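Local coordinates for protein retinol dehydratase (Spodoptera frugiperda, PDB 1FMJ) that probably dehydrates retinol to anhydroretinol, using a sulfotransferase-like fold that binds adenosine-3',5'-diphosphate beside the retinol pocket, at residues M110-E115 and Y141-G146; K232-K237 and M243-Y248. All blocks are in the same frame, centred on the assembly; numbering follows the deposited sequence.

How the interactions relate
Interaction 1 is partly buried and lines the retinol pocket: a loop after strand 104-105 meets the C-terminal end of helix 132-142. Interaction 2 is a buried contact in the α/β core, setting the end of helix 227-235 against strand 243-247, an outermost strand of the parallel sheet. They share no elements and lie on opposite sides of the chain's centre, with centres about 28 Å apart. Segments 110-115 and 141-146 bury 165 Å² through one tyrosine, two serines and a proline, with a water bridging the backbones, whereas 232-237 and 243-248 bury 301 Å² mainly through aromatic and aliphatic groups. Retinol touches the first directly; in the second only Y248, beyond the packing, meets the nucleotide.

Interaction 1: residues M110-E115 and Y141-G146; sequences MIYDPE and YSSRPG. Unlike the reference sequence in segment 141-146: S142 (reference Phe). With RTL (retinol), chain H.
The Y112 ring meets S143 along one edge, where S143 OG lies near the ring plane only 2.9 Å from Y112 CE2. The contact is close, but the hydrogen bond of S143 OG goes to L139 O. Over one face, offset toward the rim, lies the backbone nitrogen of P114. The retinol atom C4 approaches obliquely, 3.6 Å from Y112 CD1, and Y120 meets the same ring at about 45°. With CG anti to the backbone nitrogen (chi1 -180°), the ring lies between S143 and the retinol. P114 CG also touches S143 OG, at 3.8 Å. Both segments flank the retinol pocket, and the chain between them, which includes most of helix 132-142, probably contributes to the helical lid of this enzyme. S142, a phenylalanine in the reference sequence, packs its CB 4.0 Å from Y112 CB, while its OG is bonded to L138 O and lies 3.4 Å from retinol C18. Replacing Y112 with an alanine would probably open a gap between S143 and the retinol ring. One water lies within hydrogen-bonding distance of both Y112 O and S142 O, linking the backbones. D113 OD2 accepts from E115 N in an Asx turn.

Interaction 2: residues K232-K237 and M243-Y248; sequences KEAWAK and MLFLFY. With A3P (adenosine-3'-5'-diphosphate), chain G.
W235 and F245 form a T-shaped aromatic pair: the edge of the indole six-membered ring points at the face of the phenylalanine ring, with centroids 4.9 Å apart and planes at 77°. The indole comes in over the centre of that face, W235 CE3 reaching to 3.5 Å from F245 CE2. Both side chains have CG anti to the backbone nitrogen (chi1 -178° in W235, -162° in F245), which swings the indole out from the helix and the phenyl ring up to meet it. F247 extends the aromatic group: its CZ lies 3.9 Å from W235 CZ3 in an oblique approach, and its ring has F245 CD2 over one face, offset toward the rim. Y346 meets F247 edge-to-face.

Aliphatic packing fills in beside the rings. A234 CB sits at the edge of the F245 ring, 3.8 Å from CE1, and M243, bent at chi2 and chi3, turns its CE back to 4.0 Å from A234 CB. M243 CB also rests 3.5 Å from K237 O.

The fold is that of a parallel sheet flanked by helices: 227-235 is the last helix of the crossover between strands 179-184 and 243-247, whose backbones pair through L244 and L246.

Polar contacts lead elsewhere. W235 NE1 bonds to D343 OD1 and R238 makes a cation-pi contact with the indole. Just past the strand, Y248 OH donates to N3 of the adenosine-3',5'-diphosphate at 2.9 Å, the acceptor lying in the plane of the tyrosine ring. The helix and strand are thus joined by shape and dispersion, while the bond to D343 probably restrains the indole's rotation against F245.

Interaction 1: residues M110-E115 and Y141-G146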
ATOM      1  N   MET A 110      -9.198  -6.942  -4.061  1.00 18.57           N
ATOM      2  CA  MET A 110      -8.814  -7.219  -5.452  1.00 19.05           C
ATOM      3  C   MET A 110      -7.778  -8.306  -5.725  1.00 19.09           C
ATOM      4  O   MET A 110      -7.759  -8.884  -6.817  1.00 18.45           O
ATOM      5  CB  MET A 110      -8.380  -5.925  -6.158  1.00 19.97           C
ATOM      6  CG  MET A 110      -6.910  -5.546  -5.993  1.00 20.19           C
ATOM      7  SD  MET A 110      -6.423  -4.262  -7.179  1.00 19.63           S
ATOM      8  CE  MET A 110      -4.903  -3.622  -6.419  1.00 21.17           C
ATOM      9  N   ILE A 111      -6.924  -8.610  -4.756  1.00 18.31           N
ATOM     10  CA  ILE A 111      -5.903  -9.623  -4.997  1.00 18.11           C
ATOM     11  C   ILE A 111      -6.496 -11.024  -5.010  1.00 18.48           C
ATOM     12  O   ILE A 111      -5.839 -11.984  -5.409  1.00 18.45           O
ATOM     13  CB  ILE A 111      -4.778  -9.548  -3.935  1.00 17.34           C
ATOM     14  CG1 ILE A 111      -3.579 -10.383  -4.381  1.00 16.90           C
ATOM     15  CG2 ILE A 111      -5.291 -10.020  -2.591  1.00 16.22           C
ATOM     16  CD1 ILE A 111      -2.325 -10.127  -3.562  1.00 18.50           C
ATOM     17  N   TYR A 112      -7.752 -11.134  -4.598  1.00 19.48           N
ATOM     18  CA  TYR A 112      -8.415 -12.438  -4.545  1.00 21.05           C
ATOM     19  C   TYR A 112      -9.524 -12.616  -5.569  1.00 20.93           C
ATOM     20  O   TYR A 112     -10.394 -11.769  -5.698  1.00 22.28           O
ATOM     21  CB  TYR A 112      -8.991 -12.666  -3.147  1.00 20.15           C
ATOM     22  CG  TYR A 112      -9.693 -14.002  -2.982  1.00 21.07           C
ATOM     23  CD1 TYR A 112      -8.994 -15.200  -3.144  1.00 20.04           C
ATOM     24  CD2 TYR A 112     -11.046 -14.066  -2.631  1.00 19.70           C
ATOM     25  CE1 TYR A 112      -9.619 -16.431  -2.958  1.00 21.03           C
ATOM     26  CE2 TYR A 112     -11.685 -15.295  -2.447  1.00 21.69           C
ATOM     27  CZ  TYR A 112     -10.962 -16.473  -2.613  1.00 21.81           C
ATOM     28  OH  TYR A 112     -11.568 -17.693  -2.451  1.00 22.12           O
ATOM     29  N   ASP A 113      -9.497 -13.744  -6.271  1.00 22.68           N
ATOM     30  CA  ASP A 113     -10.498 -14.075  -7.284  1.00 23.64           C
ATOM     31  C   ASP A 113     -11.238 -15.347  -6.841  1.00 24.17           C
ATOM     32  O   ASP A 113     -10.734 -16.451  -7.023  1.00 24.70           O
ATOM     33  CB  ASP A 113      -9.788 -14.313  -8.618  1.00 23.95           C
ATOM     34  CG  ASP A 113     -10.745 -14.496  -9.777  1.00 24.98           C
ATOM     35  OD1 ASP A 113     -10.264 -14.471 -10.928  1.00 25.23           O
ATOM     36  OD2 ASP A 113     -11.961 -14.671  -9.551  1.00 24.98           O
ATOM     37  N   PRO A 114     -12.447 -15.205  -6.265  1.00 24.32           N
ATOM     38  CA  PRO A 114     -13.242 -16.352  -5.795  1.00 25.40           C
ATOM     39  C   PRO A 114     -13.349 -17.501  -6.795  1.00 26.19           C
ATOM     40  O   PRO A 114     -13.340 -18.679  -6.418  1.00 26.73           O
ATOM     41  CB  PRO A 114     -14.601 -15.727  -5.488  1.00 25.23           C
ATOM     42  CG  PRO A 114     -14.244 -14.341  -5.061  1.00 24.44           C
ATOM     43  CD  PRO A 114     -13.195 -13.948  -6.086  1.00 24.43           C
ATOM     44  N   GLU A 115     -13.446 -17.146  -8.070  1.00 26.96           N
ATOM     45  CA  GLU A 115     -13.560 -18.124  -9.144  1.00 27.97           C
ATOM     46  C   GLU A 115     -12.353 -19.061  -9.178  1.00 28.20           C
ATOM     47  O   GLU A 115     -12.420 -20.154  -9.744  1.00 28.73           O
ATOM     48  CB  GLU A 115     -13.700 -17.386 -10.486  1.00 29.37           C
ATOM     49  CG  GLU A 115     -14.106 -18.266 -11.667  1.00 31.67           C
ATOM     50  CD  GLU A 115     -14.455 -17.462 -12.923  1.00 32.40           C
ATOM     51  OE1 GLU A 115     -14.790 -18.084 -13.951  1.00 32.97           O
ATOM     52  OE2 GLU A 115     -14.395 -16.213 -12.884  1.00 32.54           O
ATOM     53  N   TYR A 141     -13.534 -12.889   3.735  1.00 26.05           N
ATOM     54  CA  TYR A 141     -13.471 -11.453   3.964  1.00 27.33           C
ATOM     55  C   TYR A 141     -12.932 -10.787   2.715  1.00 26.80           C
ATOM     56  O   TYR A 141     -13.407  -9.734   2.302  1.00 27.74           O
ATOM     57  CB  TYR A 141     -12.536 -11.144   5.130  1.00 28.69           C
ATOM     58  CG  TYR A 141     -12.393  -9.665   5.434  1.00 31.34           C
ATOM     59  CD1 TYR A 141     -13.340  -9.002   6.217  1.00 32.31           C
ATOM     60  CD2 TYR A 141     -11.310  -8.933   4.944  1.00 31.72           C
ATOM     61  CE1 TYR A 141     -13.212  -7.644   6.510  1.00 32.75           C
ATOM     62  CE2 TYR A 141     -11.173  -7.572   5.228  1.00 32.61           C
ATOM     63  CZ  TYR A 141     -12.128  -6.937   6.013  1.00 33.41           C
ATOM     64  OH  TYR A 141     -12.005  -5.599   6.309  1.00 34.53           O
ATOM     65  N   SER A 142     -11.932 -11.418   2.109  1.00 26.60           N
ATOM     66  CA  SER A 142     -11.310 -10.872   0.912  1.00 26.66           C
ATOM     67  C   SER A 142     -12.217 -10.908  -0.316  1.00 25.61           C
ATOM     68  O   SER A 142     -11.939 -10.252  -1.323  1.00 25.17           O
ATOM     69  CB  SER A 142     -10.008 -11.620   0.620  1.00 27.55           C
ATOM     70  OG  SER A 142      -9.115 -11.500   1.713  1.00 29.83           O
ATOM     71  N   SER A 143     -13.302 -11.668  -0.230  1.00 24.47           N
ATOM     72  CA  SER A 143     -14.252 -11.774  -1.334  1.00 24.56           C
ATOM     73  C   SER A 143     -15.231 -10.607  -1.295  1.00 24.45           C
ATOM     74  O   SER A 143     -16.012 -10.400  -2.225  1.00 25.07           O
ATOM     75  CB  SER A 143     -15.033 -13.092  -1.235  1.00 24.04           C
ATOM     76  OG  SER A 143     -14.156 -14.210  -1.290  1.00 25.13           O
ATOM     77  N   ARG A 144     -15.184  -9.840  -0.214  1.00 24.71           N
ATOM     78  CA  ARG A 144     -16.074  -8.701  -0.047  1.00 25.08           C
ATOM     79  C   ARG A 144     -15.497  -7.422  -0.656  1.00 24.34           C
ATOM     80  O   ARG A 144     -14.416  -6.975  -0.274  1.00 22.55           O
ATOM     81  CB  ARG A 144     -16.327  -8.479   1.436  1.00 27.86           C
ATOM     82  CG  ARG A 144     -16.795  -9.726   2.155  1.00 31.22           C
ATOM     83  CD  ARG A 144     -16.736  -9.521   3.649  1.00 33.10           C
ATOM     84  NE  ARG A 144     -17.595  -8.425   4.076  1.00 36.66           N
ATOM     85  CZ  ARG A 144     -17.560  -7.889   5.290  1.00 37.97           C
ATOM     86  NH1 ARG A 144     -16.704  -8.353   6.192  1.00 38.10           N
ATOM     87  NH2 ARG A 144     -18.385  -6.894   5.605  1.00 39.53           N
ATOM     88  N   PRO A 145     -16.210  -6.816  -1.615  1.00 24.19           N
ATOM     89  CA  PRO A 145     -15.706  -5.583  -2.229  1.00 23.97           C
ATOM     90  C   PRO A 145     -15.362  -4.539  -1.161  1.00 23.32           C
ATOM     91  O   PRO A 145     -16.016  -4.464  -0.117  1.00 21.92           O
ATOM     92  CB  PRO A 145     -16.863  -5.146  -3.116  1.00 24.22           C
ATOM     93  CG  PRO A 145     -17.456  -6.476  -3.545  1.00 25.60           C
ATOM     94  CD  PRO A 145     -17.466  -7.251  -2.249  1.00 24.36           C
ATOM     95  N   GLY A 146     -14.331  -3.743  -1.421  1.00 23.77           N
ATOM     96  CA  GLY A 146     -13.927  -2.729  -0.464  1.00 23.56           C
ATOM     97  C   GLY A 146     -15.024  -1.737  -0.126  1.00 23.67           C
ATOM     98  O   GLY A 146     -15.182  -1.345   1.037  1.00 23.40           O
TER
HETATM   99  C1  RTL H 401      -2.953 -14.592  -0.574  1.00 47.83           C
HETATM  100  C2  RTL H 401      -3.467 -15.514  -1.727  1.00 47.44           C
HETATM  101  C3  RTL H 401      -4.987 -15.573  -1.810  1.00 47.74           C
HETATM  102  C4  RTL H 401      -6.118 -14.971  -0.980  1.00 47.50           C
HETATM  103  C5  RTL H 401      -5.431 -14.125   0.095  1.00 47.50           C
HETATM  104  C6  RTL H 401      -4.061 -13.917   0.319  1.00 47.80           C
HETATM  105  C7  RTL H 401      -3.543 -13.047   1.409  1.00 48.42           C
HETATM  106  C8  RTL H 401      -3.437 -11.689   1.322  1.00 49.41           C
HETATM  107  C9  RTL H 401      -2.925 -10.822   2.391  1.00 49.90           C
HETATM  108  C10 RTL H 401      -2.882  -9.461   2.145  1.00 49.81           C
HETATM  109  C11 RTL H 401      -2.425  -8.348   3.007  1.00 48.76           C
HETATM  110  C12 RTL H 401      -1.582  -7.498   2.330  1.00 47.39           C
HETATM  111  C13 RTL H 401      -0.840  -6.263   2.656  1.00 46.03           C
HETATM  112  C14 RTL H 401      -0.003  -5.445   1.949  1.00 44.29           C
HETATM  113  C15 RTL H 401      -0.565  -4.264   1.273  1.00 42.65           C
HETATM  114  O1  RTL H 401      -0.589  -3.168   2.086  1.00 40.72           O
HETATM  115  C16 RTL H 401      -2.109 -13.594  -1.392  1.00 47.39           C
HETATM  116  C17 RTL H 401      -1.995 -15.519   0.192  1.00 47.78           C
HETATM  117  C18 RTL H 401      -6.499 -13.495   1.003  1.00 47.47           C
HETATM  118  C19 RTL H 401      -2.461 -11.440   3.723  1.00 50.05           C
HETATM  119  C20 RTL H 401      -1.156  -5.938   4.126  1.00 45.97           C
HETATM  120  O   HOH W   1     -12.428 -10.601  -3.931  1.00 21.83           O

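Interaction 2: residues K232-K237 and M243-Y248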
ATOM      1  N   LYS A 232       2.300  11.434  -8.783  1.00 19.16           N
ATOM      2  CA  LYS A 232       1.964  12.742  -9.334  1.00 20.86           C
ATOM      3  C   LYS A 232       0.532  13.189  -9.042  1.00 20.61           C
ATOM      4  O   LYS A 232       0.292  14.359  -8.775  1.00 21.83           O
ATOM      5  CB  LYS A 232       2.241  12.768 -10.842  1.00 20.16           C
ATOM      6  CG  LYS A 232       3.725  12.655 -11.157  1.00 21.06           C
ATOM      7  CD  LYS A 232       4.034  12.958 -12.604  1.00 22.63           C
ATOM      8  CE  LYS A 232       5.533  12.981 -12.821  1.00 21.77           C
ATOM      9  NZ  LYS A 232       5.865  13.443 -14.182  1.00 21.80           N
ATOM     10  N   GLU A 233      -0.412  12.259  -9.081  1.00 21.29           N
ATOM     11  CA  GLU A 233      -1.805  12.598  -8.807  1.00 21.51           C
ATOM     12  C   GLU A 233      -1.993  13.161  -7.409  1.00 21.39           C
ATOM     13  O   GLU A 233      -2.799  14.064  -7.198  1.00 19.32           O
ATOM     14  CB  GLU A 233      -2.695  11.373  -8.973  1.00 22.54           C
ATOM     15  CG  GLU A 233      -3.099  11.092 -10.400  1.00 21.61           C
ATOM     16  CD  GLU A 233      -4.144  10.002 -10.477  1.00 23.07           C
ATOM     17  OE1 GLU A 233      -4.949   9.910  -9.528  1.00 23.29           O
ATOM     18  OE2 GLU A 233      -4.171   9.248 -11.479  1.00 21.71           O
ATOM     19  N   ALA A 234      -1.250  12.622  -6.448  1.00 21.26           N
ATOM     20  CA  ALA A 234      -1.349  13.090  -5.073  1.00 21.37           C
ATOM     21  C   ALA A 234      -0.542  14.362  -4.922  1.00 21.32           C
ATOM     22  O   ALA A 234      -0.944  15.285  -4.214  1.00 22.30           O
ATOM     23  CB  ALA A 234      -0.827  12.034  -4.115  1.00 20.49           C
ATOM     24  N   TRP A 235       0.602  14.398  -5.593  1.00 22.06           N
ATOM     25  CA  TRP A 235       1.486  15.550  -5.546  1.00 23.14           C
ATOM     26  C   TRP A 235       0.785  16.797  -6.082  1.00 23.67           C
ATOM     27  O   TRP A 235       1.016  17.898  -5.593  1.00 24.29           O
ATOM     28  CB  TRP A 235       2.747  15.269  -6.358  1.00 21.23           C
ATOM     29  CG  TRP A 235       3.752  16.388  -6.335  1.00 22.26           C
ATOM     30  CD1 TRP A 235       4.046  17.244  -7.356  1.00 21.76           C
ATOM     31  CD2 TRP A 235       4.598  16.765  -5.240  1.00 22.07           C
ATOM     32  NE1 TRP A 235       5.024  18.126  -6.968  1.00 23.47           N
ATOM     33  CE2 TRP A 235       5.382  17.857  -5.674  1.00 23.00           C
ATOM     34  CE3 TRP A 235       4.769  16.288  -3.937  1.00 23.70           C
ATOM     35  CZ2 TRP A 235       6.324  18.480  -4.853  1.00 23.04           C
ATOM     36  CZ3 TRP A 235       5.710  16.911  -3.114  1.00 23.88           C
ATOM     37  CH2 TRP A 235       6.474  17.993  -3.577  1.00 23.88           C
ATOM     38  N   ALA A 236      -0.073  16.612  -7.078  1.00 24.51           N
ATOM     39  CA  ALA A 236      -0.808  17.724  -7.674  1.00 25.92           C
ATOM     40  C   ALA A 236      -1.861  18.279  -6.711  1.00 25.91           C
ATOM     41  O   ALA A 236      -2.254  19.438  -6.818  1.00 26.14           O
ATOM     42  CB  ALA A 236      -1.473  17.274  -8.976  1.00 25.31           C
ATOM     43  N   LYS A 237      -2.304  17.449  -5.768  1.00 26.51           N
ATOM     44  CA  LYS A 237      -3.314  17.849  -4.789  1.00 26.28           C
ATOM     45  C   LYS A 237      -2.755  18.212  -3.417  1.00 26.29           C
ATOM     46  O   LYS A 237      -3.523  18.474  -2.494  1.00 26.61           O
ATOM     47  CB  LYS A 237      -4.334  16.729  -4.599  1.00 26.08           C
ATOM     48  CG  LYS A 237      -5.320  16.548  -5.725  1.00 28.27           C
ATOM     49  CD  LYS A 237      -6.458  17.533  -5.603  1.00 30.27           C
ATOM     50  CE  LYS A 237      -7.606  17.161  -6.521  1.00 30.35           C
ATOM     51  NZ  LYS A 237      -8.813  17.989  -6.209  1.00 30.79           N
ATOM     52  N   MET A 243      -5.237  17.438   2.387  1.00 21.72           N
ATOM     53  CA  MET A 243      -4.218  16.521   1.894  1.00 21.18           C
ATOM     54  C   MET A 243      -2.877  16.808   2.550  1.00 20.76           C
ATOM     55  O   MET A 243      -2.458  17.961   2.641  1.00 20.70           O
ATOM     56  CB  MET A 243      -4.070  16.636   0.375  1.00 20.21           C
ATOM     57  CG  MET A 243      -2.811  15.962  -0.186  1.00 20.53           C
ATOM     58  SD  MET A 243      -2.782  14.153  -0.004  1.00 22.78           S
ATOM     59  CE  MET A 243      -3.450  13.665  -1.563  1.00 17.66           C
ATOM     60  N   LEU A 244      -2.214  15.750   3.008  1.00 19.26           N
ATOM     61  CA  LEU A 244      -0.905  15.877   3.631  1.00 18.57           C
ATOM     62  C   LEU A 244       0.044  14.914   2.931  1.00 18.48           C
ATOM     63  O   LEU A 244       0.005  13.706   3.174  1.00 17.60           O
ATOM     64  CB  LEU A 244      -0.973  15.548   5.129  1.00 17.72           C
ATOM     65  CG  LEU A 244       0.384  15.511   5.847  1.00 17.37           C
ATOM     66  CD1 LEU A 244       1.030  16.884   5.792  1.00 19.64           C
ATOM     67  CD2 LEU A 244       0.211  15.070   7.294  1.00 18.59           C
ATOM     68  N   PHE A 245       0.877  15.455   2.048  1.00 17.20           N
ATOM     69  CA  PHE A 245       1.850  14.658   1.309  1.00 18.53           C
ATOM     70  C   PHE A 245       3.119  14.573   2.153  1.00 19.24           C
ATOM     71  O   PHE A 245       3.662  15.598   2.557  1.00 19.19           O
ATOM     72  CB  PHE A 245       2.179  15.342  -0.022  1.00 18.65           C
ATOM     73  CG  PHE A 245       2.820  14.440  -1.041  1.00 18.82           C
ATOM     74  CD1 PHE A 245       2.062  13.892  -2.072  1.00 17.51           C
ATOM     75  CD2 PHE A 245       4.189  14.180  -1.003  1.00 18.99           C
ATOM     76  CE1 PHE A 245       2.648  13.106  -3.056  1.00 16.86           C
ATOM     77  CE2 PHE A 245       4.791  13.392  -1.983  1.00 18.94           C
ATOM     78  CZ  PHE A 245       4.020  12.854  -3.016  1.00 18.75           C
ATOM     79  N   LEU A 246       3.586  13.356   2.421  1.00 18.91           N
ATOM     80  CA  LEU A 246       4.790  13.167   3.210  1.00 20.12           C
ATOM     81  C   LEU A 246       5.730  12.195   2.519  1.00 19.73           C
ATOM     82  O   LEU A 246       5.315  11.410   1.665  1.00 19.98           O
ATOM     83  CB  LEU A 246       4.443  12.623   4.601  1.00 20.54           C
ATOM     84  CG  LEU A 246       3.497  13.437   5.484  1.00 21.75           C
ATOM     85  CD1 LEU A 246       3.260  12.689   6.784  1.00 20.24           C
ATOM     86  CD2 LEU A 246       4.104  14.825   5.754  1.00 22.02           C
ATOM     87  N   PHE A 247       7.004  12.252   2.890  1.00 19.96           N
ATOM     88  CA  PHE A 247       8.001  11.356   2.324  1.00 19.80           C
ATOM     89  C   PHE A 247       8.511  10.425   3.414  1.00 20.67           C
ATOM     90  O   PHE A 247       8.859  10.868   4.508  1.00 20.94           O
ATOM     91  CB  PHE A 247       9.177  12.138   1.733  1.00 19.02           C
ATOM     92  CG  PHE A 247       8.849  12.862   0.458  1.00 19.50           C
ATOM     93  CD1 PHE A 247       8.566  14.218   0.466  1.00 19.57           C
ATOM     94  CD2 PHE A 247       8.825  12.182  -0.754  1.00 20.29           C
ATOM     95  CE1 PHE A 247       8.266  14.892  -0.715  1.00 20.54           C
ATOM     96  CE2 PHE A 247       8.526  12.846  -1.938  1.00 19.25           C
ATOM     97  CZ  PHE A 247       8.247  14.203  -1.918  1.00 20.44           C
ATOM     98  N   TYR A 248       8.558   9.134   3.105  1.00 20.82           N
ATOM     99  CA  TYR A 248       9.016   8.130   4.056  1.00 20.85           C
ATOM    100  C   TYR A 248      10.386   8.480   4.635  1.00 20.61           C
ATOM    101  O   TYR A 248      10.660   8.232   5.806  1.00 20.17           O
ATOM    102  CB  TYR A 248       9.076   6.772   3.366  1.00 20.86           C
ATOM    103  CG  TYR A 248       9.757   5.694   4.177  1.00 21.98           C
ATOM    104  CD1 TYR A 248       9.133   5.118   5.285  1.00 21.74           C
ATOM    105  CD2 TYR A 248      11.031   5.257   3.840  1.00 21.61           C
ATOM    106  CE1 TYR A 248       9.771   4.123   6.033  1.00 20.98           C
ATOM    107  CE2 TYR A 248      11.671   4.273   4.575  1.00 20.42           C
ATOM    108  CZ  TYR A 248      11.041   3.711   5.663  1.00 20.97           C
ATOM    109  OH  TYR A 248      11.689   2.720   6.363  1.00 22.50           O
TER
HETATM  110  P1  A3P G 400      11.350  -1.966   4.041  1.00 19.06           P
HETATM  111  O1P A3P G 400      10.905  -3.112   3.228  1.00 16.83           O
HETATM  112  O2P A3P G 400      11.881  -2.404   5.349  1.00 17.81           O
HETATM  113  O3P A3P G 400      12.374  -1.193   3.321  1.00 18.66           O
HETATM  114  P2  A3P G 400       4.015  -0.040   3.926  1.00 21.28           P
HETATM  115  O4P A3P G 400       3.513   0.018   5.308  1.00 20.76           O
HETATM  116  O5P A3P G 400       3.450   1.063   3.118  1.00 21.66           O
HETATM  117  O6P A3P G 400       3.687  -1.364   3.324  1.00 21.62           O
HETATM  118  O5' A3P G 400       5.585   0.126   3.946  1.00 19.11           O
HETATM  119  C5' A3P G 400       6.426  -0.796   4.621  1.00 18.13           C
HETATM  120  C4' A3P G 400       7.857  -0.260   4.726  1.00 18.27           C
HETATM  121  O4' A3P G 400       7.932   0.582   5.911  1.00 18.03           O
HETATM  122  C3' A3P G 400       8.884  -1.370   4.950  1.00 19.24           C
HETATM  123  O3' A3P G 400      10.116  -0.997   4.290  1.00 17.53           O
HETATM  124  C2' A3P G 400       8.916  -1.442   6.463  1.00 19.22           C
HETATM  125  O2' A3P G 400       9.954  -2.199   7.078  1.00 20.35           O
HETATM  126  C1' A3P G 400       8.909   0.039   6.806  1.00 19.09           C
HETATM  127  N9  A3P G 400       8.523   0.298   8.199  1.00 18.07           N
HETATM  128  C8  A3P G 400       7.453  -0.203   8.925  1.00 18.71           C
HETATM  129  N7  A3P G 400       7.376   0.223  10.157  1.00 19.54           N
HETATM  130  C5  A3P G 400       8.468   1.072  10.274  1.00 19.40           C
HETATM  131  C6  A3P G 400       8.983   1.874  11.351  1.00 20.30           C
HETATM  132  N6  A3P G 400       8.413   1.932  12.559  1.00 19.88           N
HETATM  133  N1  A3P G 400      10.131   2.631  11.120  1.00 19.18           N
HETATM  134  C2  A3P G 400      10.746   2.602   9.894  1.00 20.75           C
HETATM  135  N3  A3P G 400      10.354   1.881   8.798  1.00 17.53           N
HETATM  136  C4  A3P G 400       9.202   1.134   9.060  1.00 18.88           C